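Local coordinates for protein YPL144W (Saccharomyces cerevisiae, PDB 2Z5B) that forms a heterodimeric chaperone with IRC25 that binds proteasome precursors and promotes alpha-ring formation during assembly of the 20S proteasome, at residues 57-70 / 108-122. Residues are numbered along the deposited sequence; the frame is centred on the assembly and turned at random.
Sequences SSLSCYYYAIPLMR and SERFNRPCYVTWSSL
Y64 and Y116 meet as a non-hydrogen-bonded pair of two antiparallel neighbours, strands 58-67 and 115-121, inside a mixed beta-sheet, with strand 41-47 beside 115-121 and strand 83-87 beside 58-67, and illustrate how a cross-strand pair brings two rings together on one face of a sheet. The Y64 ring, its CG anti to the backbone N (chi1 178°), sets CD1 over the centre of one face of the Y116 ring, and CE1 lies 3.4 Å from Y116 CZ; the planes are inclined at 48°. Y62 approaches Y116 through its phenol end, OH lying 3.3 Å from Y116 CD2, while farther back its CD1 is 3.3 Å from T118 OG1. Replacing Y116 by an alanine would probably open a gap between Y62 and Y64 and set the Y64 ring free to turn. This tyrosine cluster belongs to the sheet face that meets the partner chain YLR021W, where Y62 OH hydrogen-bonds S144 of that chain; on the opposite face C61, Y63 and C115 pack against helix 94-111. Farther along, L59 CG packs on T118 CG2 at 3.5 Å, the side chains crossing nearly perpendicularly. The pairing then slips at a beta bulge: S60 N donates to W119 O (2.9 Å), W119 N donates to C61 O (3.0 Å), and buried C61 N finds no partner.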
ATOM      1  N   SER A  57     -12.868  -8.027   1.315  1.00 37.21           N
ATOM      2  CA  SER A  57     -13.176  -6.626   0.997  1.00 35.58           C
ATOM      3  C   SER A  57     -12.424  -6.140  -0.230  1.00 34.43           C
ATOM      4  O   SER A  57     -11.427  -6.732  -0.619  1.00 33.64           O
ATOM      5  CB  SER A  57     -12.864  -5.738   2.195  1.00 35.52           C
ATOM      6  OG  SER A  57     -13.693  -6.100   3.290  1.00 35.78           O
ATOM      7  N   SER A  58     -12.921  -5.068  -0.848  1.00 33.29           N
ATOM      8  CA  SER A  58     -12.281  -4.498  -2.025  1.00 32.58           C
ATOM      9  C   SER A  58     -11.477  -3.274  -1.647  1.00 31.15           C
ATOM     10  O   SER A  58     -11.886  -2.513  -0.778  1.00 31.08           O
ATOM     11  CB  SER A  58     -13.328  -4.074  -3.061  1.00 32.91           C
ATOM     12  OG  SER A  58     -14.060  -5.183  -3.532  1.00 35.99           O
ATOM     13  N   LEU A  59     -10.338  -3.080  -2.311  1.00 30.34           N
ATOM     14  CA  LEU A  59      -9.606  -1.821  -2.192  1.00 29.60           C
ATOM     15  C   LEU A  59     -10.294  -0.850  -3.151  1.00 29.35           C
ATOM     16  O   LEU A  59     -10.109  -0.944  -4.358  1.00 29.36           O
ATOM     17  CB  LEU A  59      -8.127  -2.005  -2.551  1.00 29.45           C
ATOM     18  CG  LEU A  59      -7.169  -0.858  -2.177  1.00 30.46           C
ATOM     19  CD1 LEU A  59      -5.702  -1.220  -2.376  1.00 29.57           C
ATOM     20  CD2 LEU A  59      -7.478   0.403  -2.931  1.00 32.20           C
ATOM     21  N   SER A  60     -11.121   0.045  -2.620  1.00 28.14           N
ATOM     22  CA  SER A  60     -11.989   0.857  -3.481  1.00 28.36           C
ATOM     23  C   SER A  60     -11.281   2.094  -3.984  1.00 27.79           C
ATOM     24  O   SER A  60     -11.470   2.508  -5.133  1.00 28.22           O
ATOM     25  CB  SER A  60     -13.284   1.236  -2.752  1.00 27.96           C
ATOM     26  OG  SER A  60     -14.101   0.100  -2.583  1.00 30.17           O
ATOM     27  N   CYS A  61     -10.458   2.674  -3.125  1.00 27.21           N
ATOM     28  CA  CYS A  61      -9.718   3.888  -3.476  1.00 27.06           C
ATOM     29  C   CYS A  61      -8.444   3.965  -2.639  1.00 26.17           C
ATOM     30  O   CYS A  61      -8.467   3.570  -1.484  1.00 26.30           O
ATOM     31  CB  CYS A  61     -10.606   5.111  -3.212  1.00 26.46           C
ATOM     32  SG  CYS A  61      -9.877   6.689  -3.716  1.00 28.64           S
ATOM     33  N   TYR A  62      -7.348   4.445  -3.243  1.00 26.02           N
ATOM     34  CA  TYR A  62      -6.040   4.629  -2.583  1.00 25.58           C
ATOM     35  C   TYR A  62      -5.681   6.071  -2.842  1.00 26.25           C
ATOM     36  O   TYR A  62      -5.507   6.457  -4.009  1.00 26.14           O
ATOM     37  CB  TYR A  62      -4.970   3.739  -3.232  1.00 25.40           C
ATOM     38  CG  TYR A  62      -3.671   3.569  -2.457  1.00 25.49           C
ATOM     39  CD1 TYR A  62      -3.640   3.620  -1.046  1.00 24.03           C
ATOM     40  CD2 TYR A  62      -2.477   3.304  -3.124  1.00 23.62           C
ATOM     41  CE1 TYR A  62      -2.447   3.433  -0.356  1.00 24.45           C
ATOM     42  CE2 TYR A  62      -1.286   3.115  -2.432  1.00 25.80           C
ATOM     43  CZ  TYR A  62      -1.280   3.160  -1.050  1.00 24.27           C
ATOM     44  OH  TYR A  62      -0.093   2.986  -0.352  1.00 26.85           O
ATOM     45  N   TYR A  63      -5.619   6.869  -1.782  1.00 26.18           N
ATOM     46  CA  TYR A  63      -5.438   8.315  -1.912  1.00 27.64           C
ATOM     47  C   TYR A  63      -4.172   8.762  -1.208  1.00 27.52           C
ATOM     48  O   TYR A  63      -3.897   8.291  -0.121  1.00 27.88           O
ATOM     49  CB  TYR A  63      -6.623   9.059  -1.294  1.00 28.21           C
ATOM     50  CG  TYR A  63      -6.967  10.320  -2.061  1.00 29.89           C
ATOM     51  CD1 TYR A  63      -6.298  11.521  -1.819  1.00 31.54           C
ATOM     52  CD2 TYR A  63      -7.951  10.302  -3.033  1.00 28.82           C
ATOM     53  CE1 TYR A  63      -6.612  12.679  -2.564  1.00 31.58           C
ATOM     54  CE2 TYR A  63      -8.283  11.444  -3.751  1.00 31.57           C
ATOM     55  CZ  TYR A  63      -7.605  12.620  -3.518  1.00 32.02           C
ATOM     56  OH  TYR A  63      -7.948  13.740  -4.252  1.00 34.11           O
ATOM     57  N   TYR A  64      -3.429   9.691  -1.819  1.00 27.94           N
ATOM     58  CA  TYR A  64      -2.197  10.222  -1.256  1.00 28.19           C
ATOM     59  C   TYR A  64      -2.291  11.724  -0.997  1.00 29.08           C
ATOM     60  O   TYR A  64      -2.803  12.450  -1.849  1.00 28.11           O
ATOM     61  CB  TYR A  64      -1.058   9.961  -2.248  1.00 29.41           C
ATOM     62  CG  TYR A  64       0.290  10.507  -1.829  1.00 29.43           C
ATOM     63  CD1 TYR A  64       0.966   9.972  -0.741  1.00 29.11           C
ATOM     64  CD2 TYR A  64       0.912  11.541  -2.550  1.00 30.18           C
ATOM     65  CE1 TYR A  64       2.205  10.455  -0.347  1.00 30.05           C
ATOM     66  CE2 TYR A  64       2.170  12.033  -2.147  1.00 30.61           C
ATOM     67  CZ  TYR A  64       2.806  11.458  -1.060  1.00 30.72           C
ATOM     68  OH  TYR A  64       4.033  11.919  -0.629  1.00 31.78           O
ATOM     69  N   ALA A  65      -1.778  12.186   0.153  1.00 29.21           N
ATOM     70  CA  ALA A  65      -1.596  13.625   0.409  1.00 30.77           C
ATOM     71  C   ALA A  65      -0.295  13.924   1.143  1.00 31.85           C
ATOM     72  O   ALA A  65       0.240  13.075   1.852  1.00 31.61           O
ATOM     73  CB  ALA A  65      -2.770  14.204   1.177  1.00 29.92           C
ATOM     74  N   ILE A  66       0.203  15.146   0.972  1.00 32.93           N
ATOM     75  CA  ILE A  66       1.455  15.576   1.563  1.00 34.70           C
ATOM     76  C   ILE A  66       1.411  17.114   1.691  1.00 36.94           C
ATOM     77  O   ILE A  66       0.821  17.783   0.832  1.00 35.91           O
ATOM     78  CB  ILE A  66       2.683  15.064   0.698  1.00 34.61           C
ATOM     79  CG1 ILE A  66       4.033  15.424   1.348  1.00 35.39           C
ATOM     80  CG2 ILE A  66       2.592  15.551  -0.756  1.00 34.18           C
ATOM     81  CD1 ILE A  66       5.248  14.739   0.721  1.00 35.22           C
ATOM     82  N   PRO A  67       1.985  17.673   2.782  1.00 39.39           N
ATOM     83  CA  PRO A  67       2.082  19.131   2.869  1.00 41.36           C
ATOM     84  C   PRO A  67       2.922  19.649   1.705  1.00 43.44           C
ATOM     85  O   PRO A  67       3.964  19.070   1.404  1.00 43.26           O
ATOM     86  CB  PRO A  67       2.797  19.362   4.204  1.00 41.52           C
ATOM     87  CG  PRO A  67       2.585  18.081   4.993  1.00 40.36           C
ATOM     88  CD  PRO A  67       2.576  17.008   3.960  1.00 39.84           C
ATOM     89  N   LEU A  68       2.453  20.704   1.036  1.00 46.64           N
ATOM     90  CA  LEU A  68       3.170  21.248  -0.128  1.00 49.18           C
ATOM     91  C   LEU A  68       4.442  22.004   0.282  1.00 51.33           C
ATOM     92  O   LEU A  68       5.471  21.881  -0.376  1.00 52.14           O
ATOM     93  CB  LEU A  68       2.246  22.140  -0.978  1.00 49.12           C
ATOM     94  CG  LEU A  68       2.521  22.601  -2.433  1.00 48.28           C
ATOM     95  CD1 LEU A  68       3.866  23.307  -2.641  1.00 50.45           C
ATOM     96  CD2 LEU A  68       2.371  21.491  -3.467  1.00 49.53           C
ATOM     97  N   MET A  69       4.379  22.758   1.378  1.00 53.92           N
ATOM     98  CA  MET A  69       5.464  23.684   1.749  1.00 56.85           C
ATOM     99  C   MET A  69       6.291  23.264   2.974  1.00 57.68           C
ATOM    100  O   MET A  69       6.481  22.074   3.229  1.00 58.23           O
ATOM    101  CB  MET A  69       4.913  25.109   1.930  1.00 56.52           C
ATOM    102  CG  MET A  69       4.385  25.743   0.640  1.00 57.74           C
ATOM    103  SD  MET A  69       3.186  27.072   0.912  1.00 59.42           S
ATOM    104  CE  MET A  69       2.154  26.347   2.200  1.00 59.14           C
ATOM    105  N   ARG A  70       6.775  24.263   3.716  1.00 58.99           N
ATOM    106  CA  ARG A  70       7.655  24.100   4.887  1.00 59.85           C
ATOM    107  C   ARG A  70       9.113  23.900   4.479  1.00 60.16           C
ATOM    108  O   ARG A  70       9.892  24.857   4.429  1.00 60.75           O
ATOM    109  CB  ARG A  70       7.197  22.983   5.839  1.00 60.06           C
ATOM    110  CG  ARG A  70       5.841  23.210   6.504  1.00 61.39           C
ATOM    111  CD  ARG A  70       4.795  22.234   5.976  1.00 62.81           C
ATOM    112  NE  ARG A  70       3.457  22.548   6.471  1.00 63.61           N
ATOM    113  CZ  ARG A  70       2.457  23.018   5.727  1.00 64.18           C
ATOM    114  NH1 ARG A  70       2.611  23.228   4.420  1.00 63.70           N
ATOM    115  NH2 ARG A  70       1.289  23.272   6.298  1.00 64.14           N
ATOM    116  N   SER A 108      -3.070  14.434   6.753  1.00 35.77           N
ATOM    117  CA  SER A 108      -1.824  15.094   6.381  1.00 37.07           C
ATOM    118  C   SER A 108      -1.726  16.494   7.008  1.00 37.99           C
ATOM    119  O   SER A 108      -0.687  16.857   7.559  1.00 37.94           O
ATOM    120  CB  SER A 108      -1.697  15.154   4.864  1.00 37.56           C
ATOM    121  OG  SER A 108      -0.438  15.680   4.497  1.00 39.84           O
ATOM    122  N   GLU A 109      -2.808  17.267   6.931  1.00 38.73           N
ATOM    123  CA  GLU A 109      -2.871  18.565   7.613  1.00 40.50           C
ATOM    124  C   GLU A 109      -2.688  18.402   9.119  1.00 39.87           C
ATOM    125  O   GLU A 109      -1.857  19.078   9.734  1.00 41.02           O
ATOM    126  CB  GLU A 109      -4.194  19.282   7.303  1.00 40.02           C
ATOM    127  CG  GLU A 109      -4.245  19.869   5.913  1.00 42.84           C
ATOM    128  CD  GLU A 109      -5.616  20.385   5.508  1.00 43.29           C
ATOM    129  OE1 GLU A 109      -6.558  19.563   5.400  1.00 45.45           O
ATOM    130  OE2 GLU A 109      -5.733  21.615   5.263  1.00 46.94           O
ATOM    131  N   ARG A 110      -3.448  17.486   9.711  1.00 39.30           N
ATOM    132  CA  ARG A 110      -3.460  17.338  11.154  1.00 38.71           C
ATOM    133  C   ARG A 110      -2.076  17.021  11.704  1.00 38.63           C
ATOM    134  O   ARG A 110      -1.682  17.536  12.749  1.00 38.18           O
ATOM    135  CB  ARG A 110      -4.493  16.284  11.583  1.00 38.96           C
ATOM    136  CG  ARG A 110      -4.679  16.129  13.092  1.00 40.22           C
ATOM    137  CD  ARG A 110      -4.952  17.467  13.803  1.00 42.46           C
ATOM    138  NE  ARG A 110      -5.104  17.304  15.251  1.00 43.68           N
ATOM    139  CZ  ARG A 110      -4.101  17.118  16.109  1.00 44.92           C
ATOM    140  NH1 ARG A 110      -2.847  17.055  15.683  1.00 46.22           N
ATOM    141  NH2 ARG A 110      -4.358  16.983  17.406  1.00 46.61           N
ATOM    142  N   PHE A 111      -1.324  16.196  10.984  1.00 38.32           N
ATOM    143  CA  PHE A 111      -0.084  15.676  11.534  1.00 38.40           C
ATOM    144  C   PHE A 111       1.161  16.133  10.805  1.00 38.41           C
ATOM    145  O   PHE A 111       2.267  15.750  11.174  1.00 38.89           O
ATOM    146  CB  PHE A 111      -0.166  14.152  11.659  1.00 37.89           C
ATOM    147  CG  PHE A 111      -1.292  13.700  12.539  1.00 37.57           C
ATOM    148  CD1 PHE A 111      -1.225  13.878  13.928  1.00 37.14           C
ATOM    149  CD2 PHE A 111      -2.433  13.134  11.988  1.00 37.29           C
ATOM    150  CE1 PHE A 111      -2.270  13.483  14.742  1.00 37.05           C
ATOM    151  CE2 PHE A 111      -3.482  12.739  12.794  1.00 36.82           C
ATOM    152  CZ  PHE A 111      -3.401  12.907  14.174  1.00 37.38           C
ATOM    153  N   ASN A 112       0.959  16.969   9.788  1.00 38.50           N
ATOM    154  CA  ASN A 112       2.034  17.571   9.013  1.00 38.85           C
ATOM    155  C   ASN A 112       3.005  16.524   8.462  1.00 38.16           C
ATOM    156  O   ASN A 112       4.222  16.646   8.607  1.00 38.22           O
ATOM    157  CB  ASN A 112       2.744  18.662   9.836  1.00 39.33           C
ATOM    158  CG  ASN A 112       3.711  19.511   9.005  1.00 41.46           C
ATOM    159  OD1 ASN A 112       4.612  20.151   9.551  1.00 44.02           O
ATOM    160  ND2 ASN A 112       3.527  19.521   7.697  1.00 40.94           N
ATOM    161  N   ARG A 113       2.445  15.491   7.833  1.00 36.66           N
ATOM    162  CA  ARG A 113       3.245  14.440   7.207  1.00 35.76           C
ATOM    163  C   ARG A 113       2.503  13.836   6.018  1.00 33.81           C
ATOM    164  O   ARG A 113       1.292  14.014   5.903  1.00 33.87           O
ATOM    165  CB  ARG A 113       3.569  13.352   8.229  1.00 36.17           C
ATOM    166  CG  ARG A 113       2.366  12.618   8.781  1.00 39.03           C
ATOM    167  CD  ARG A 113       2.718  11.977  10.097  1.00 42.45           C
ATOM    168  NE  ARG A 113       4.068  11.456  10.030  1.00 44.84           N
ATOM    169  CZ  ARG A 113       5.040  11.764  10.882  1.00 44.88           C
ATOM    170  NH1 ARG A 113       6.240  11.240  10.703  1.00 43.45           N
ATOM    171  NH2 ARG A 113       4.810  12.557  11.916  1.00 44.57           N
ATOM    172  N   PRO A 114       3.220  13.114   5.135  1.00 32.43           N
ATOM    173  CA  PRO A 114       2.491  12.514   4.027  1.00 30.87           C
ATOM    174  C   PRO A 114       1.564  11.414   4.572  1.00 29.83           C
ATOM    175  O   PRO A 114       1.808  10.899   5.676  1.00 27.94           O
ATOM    176  CB  PRO A 114       3.592  11.928   3.135  1.00 31.18           C
ATOM    177  CG  PRO A 114       4.910  12.482   3.680  1.00 32.30           C
ATOM    178  CD  PRO A 114       4.658  12.780   5.113  1.00 31.96           C
ATOM    179  N   CYS A 115       0.503  11.113   3.821  1.00 28.27           N
ATOM    180  CA  CYS A 115      -0.505  10.135   4.224  1.00 27.88           C
ATOM    181  C   CYS A 115      -0.996   9.382   3.001  1.00 26.31           C
ATOM    182  O   CYS A 115      -1.273   9.999   1.964  1.00 25.72           O
ATOM    183  CB  CYS A 115      -1.720  10.835   4.886  1.00 27.47           C
ATOM    184  SG  CYS A 115      -2.956   9.689   5.594  1.00 31.72           S
ATOM    185  N   TYR A 116      -1.107   8.063   3.145  1.00 25.15           N
ATOM    186  CA  TYR A 116      -1.699   7.191   2.164  1.00 25.33           C
ATOM    187  C   TYR A 116      -2.953   6.635   2.821  1.00 25.55           C
ATOM    188  O   TYR A 116      -2.895   6.120   3.942  1.00 25.12           O
ATOM    189  CB  TYR A 116      -0.768   6.027   1.819  1.00 25.69           C
ATOM    190  CG  TYR A 116       0.509   6.420   1.114  1.00 26.86           C
ATOM    191  CD1 TYR A 116       1.587   6.962   1.823  1.00 27.76           C
ATOM    192  CD2 TYR A 116       0.652   6.218  -0.258  1.00 27.43           C
ATOM    193  CE1 TYR A 116       2.764   7.306   1.181  1.00 28.02           C
ATOM    194  CE2 TYR A 116       1.838   6.548  -0.906  1.00 29.02           C
ATOM    195  CZ  TYR A 116       2.876   7.097  -0.174  1.00 28.21           C
ATOM    196  OH  TYR A 116       4.042   7.450  -0.793  1.00 29.30           O
ATOM    197  N   VAL A 117      -4.084   6.730   2.129  1.00 24.26           N
ATOM    198  CA  VAL A 117      -5.330   6.199   2.686  1.00 24.95           C
ATOM    199  C   VAL A 117      -5.977   5.198   1.737  1.00 23.99           C
ATOM    200  O   VAL A 117      -6.159   5.472   0.561  1.00 24.49           O
ATOM    201  CB  VAL A 117      -6.338   7.338   3.000  1.00 24.20           C
ATOM    202  CG1 VAL A 117      -7.722   6.801   3.236  1.00 26.44           C
ATOM    203  CG2 VAL A 117      -5.905   8.089   4.228  1.00 26.21           C
ATOM    204  N   THR A 118      -6.330   4.035   2.262  1.00 24.42           N
ATOM    205  CA  THR A 118      -7.141   3.098   1.520  1.00 24.39           C
ATOM    206  C   THR A 118      -8.538   3.049   2.100  1.00 24.51           C
ATOM    207  O   THR A 118      -8.677   2.866   3.307  1.00 25.18           O
ATOM    208  CB  THR A 118      -6.564   1.664   1.651  1.00 25.14           C
ATOM    209  OG1 THR A 118      -5.264   1.618   1.040  1.00 25.97           O
ATOM    210  CG2 THR A 118      -7.471   0.667   0.976  1.00 25.15           C
ATOM    211  N   TRP A 119      -9.561   3.132   1.241  1.00 24.05           N
ATOM    212  CA  TRP A 119     -10.910   2.806   1.667  1.00 23.74           C
ATOM    213  C   TRP A 119     -11.217   1.365   1.242  1.00 23.64           C
ATOM    214  O   TRP A 119     -11.157   1.023   0.064  1.00 23.38           O
ATOM    215  CB  TRP A 119     -12.003   3.804   1.200  1.00 24.54           C
ATOM    216  CG  TRP A 119     -13.344   3.338   1.770  1.00 23.84           C
ATOM    217  CD1 TRP A 119     -14.231   2.513   1.161  1.00 24.05           C
ATOM    218  CD2 TRP A 119     -13.861   3.583   3.094  1.00 25.20           C
ATOM    219  NE1 TRP A 119     -15.287   2.246   2.008  1.00 25.19           N
ATOM    220  CE2 TRP A 119     -15.081   2.890   3.201  1.00 25.50           C
ATOM    221  CE3 TRP A 119     -13.406   4.328   4.198  1.00 25.71           C
ATOM    222  CZ2 TRP A 119     -15.878   2.936   4.360  1.00 26.21           C
ATOM    223  CZ3 TRP A 119     -14.190   4.370   5.349  1.00 24.97           C
ATOM    224  CH2 TRP A 119     -15.407   3.682   5.425  1.00 25.21           C
ATOM    225  N   SER A 120     -11.466   0.532   2.244  1.00 24.33           N
ATOM    226  CA  SER A 120     -11.745  -0.887   2.087  1.00 25.22           C
ATOM    227  C   SER A 120     -13.255  -1.085   2.152  1.00 25.94           C
ATOM    228  O   SER A 120     -13.875  -0.744   3.153  1.00 26.46           O
ATOM    229  CB  SER A 120     -11.062  -1.671   3.229  1.00 25.59           C
ATOM    230  OG  SER A 120     -11.541  -3.013   3.284  1.00 27.55           O
ATOM    231  N   SER A 121     -13.827  -1.662   1.097  1.00 26.67           N
ATOM    232  CA  SER A 121     -15.273  -1.843   0.984  1.00 26.71           C
ATOM    233  C   SER A 121     -15.692  -3.277   1.249  1.00 26.74           C
ATOM    234  O   SER A 121     -15.293  -4.178   0.525  1.00 25.84           O
ATOM    235  CB  SER A 121     -15.745  -1.447  -0.416  1.00 27.12           C
ATOM    236  OG  SER A 121     -15.590  -0.050  -0.611  1.00 26.19           O
ATOM    237  N   LEU A 122     -16.496  -3.478   2.289  1.00 27.26           N
ATOM    238  CA  LEU A 122     -17.144  -4.767   2.499  1.00 29.12           C
ATOM    239  C   LEU A 122     -17.892  -5.212   1.235  1.00 29.00           C
ATOM    240  O   LEU A 122     -18.427  -4.381   0.498  1.00 28.34           O
ATOM    241  CB  LEU A 122     -18.122  -4.705   3.685  1.00 29.23           C
ATOM    242  CG  LEU A 122     -17.543  -4.612   5.103  1.00 30.84           C
ATOM    243  CD1 LEU A 122     -18.656  -4.564   6.164  1.00 29.90           C
ATOM    244  CD2 LEU A 122     -16.562  -5.764   5.412  1.00 31.72           C
TER
HETATM  245  O   HOH W   1     -13.580  -3.471   5.110  1.00 47.87           O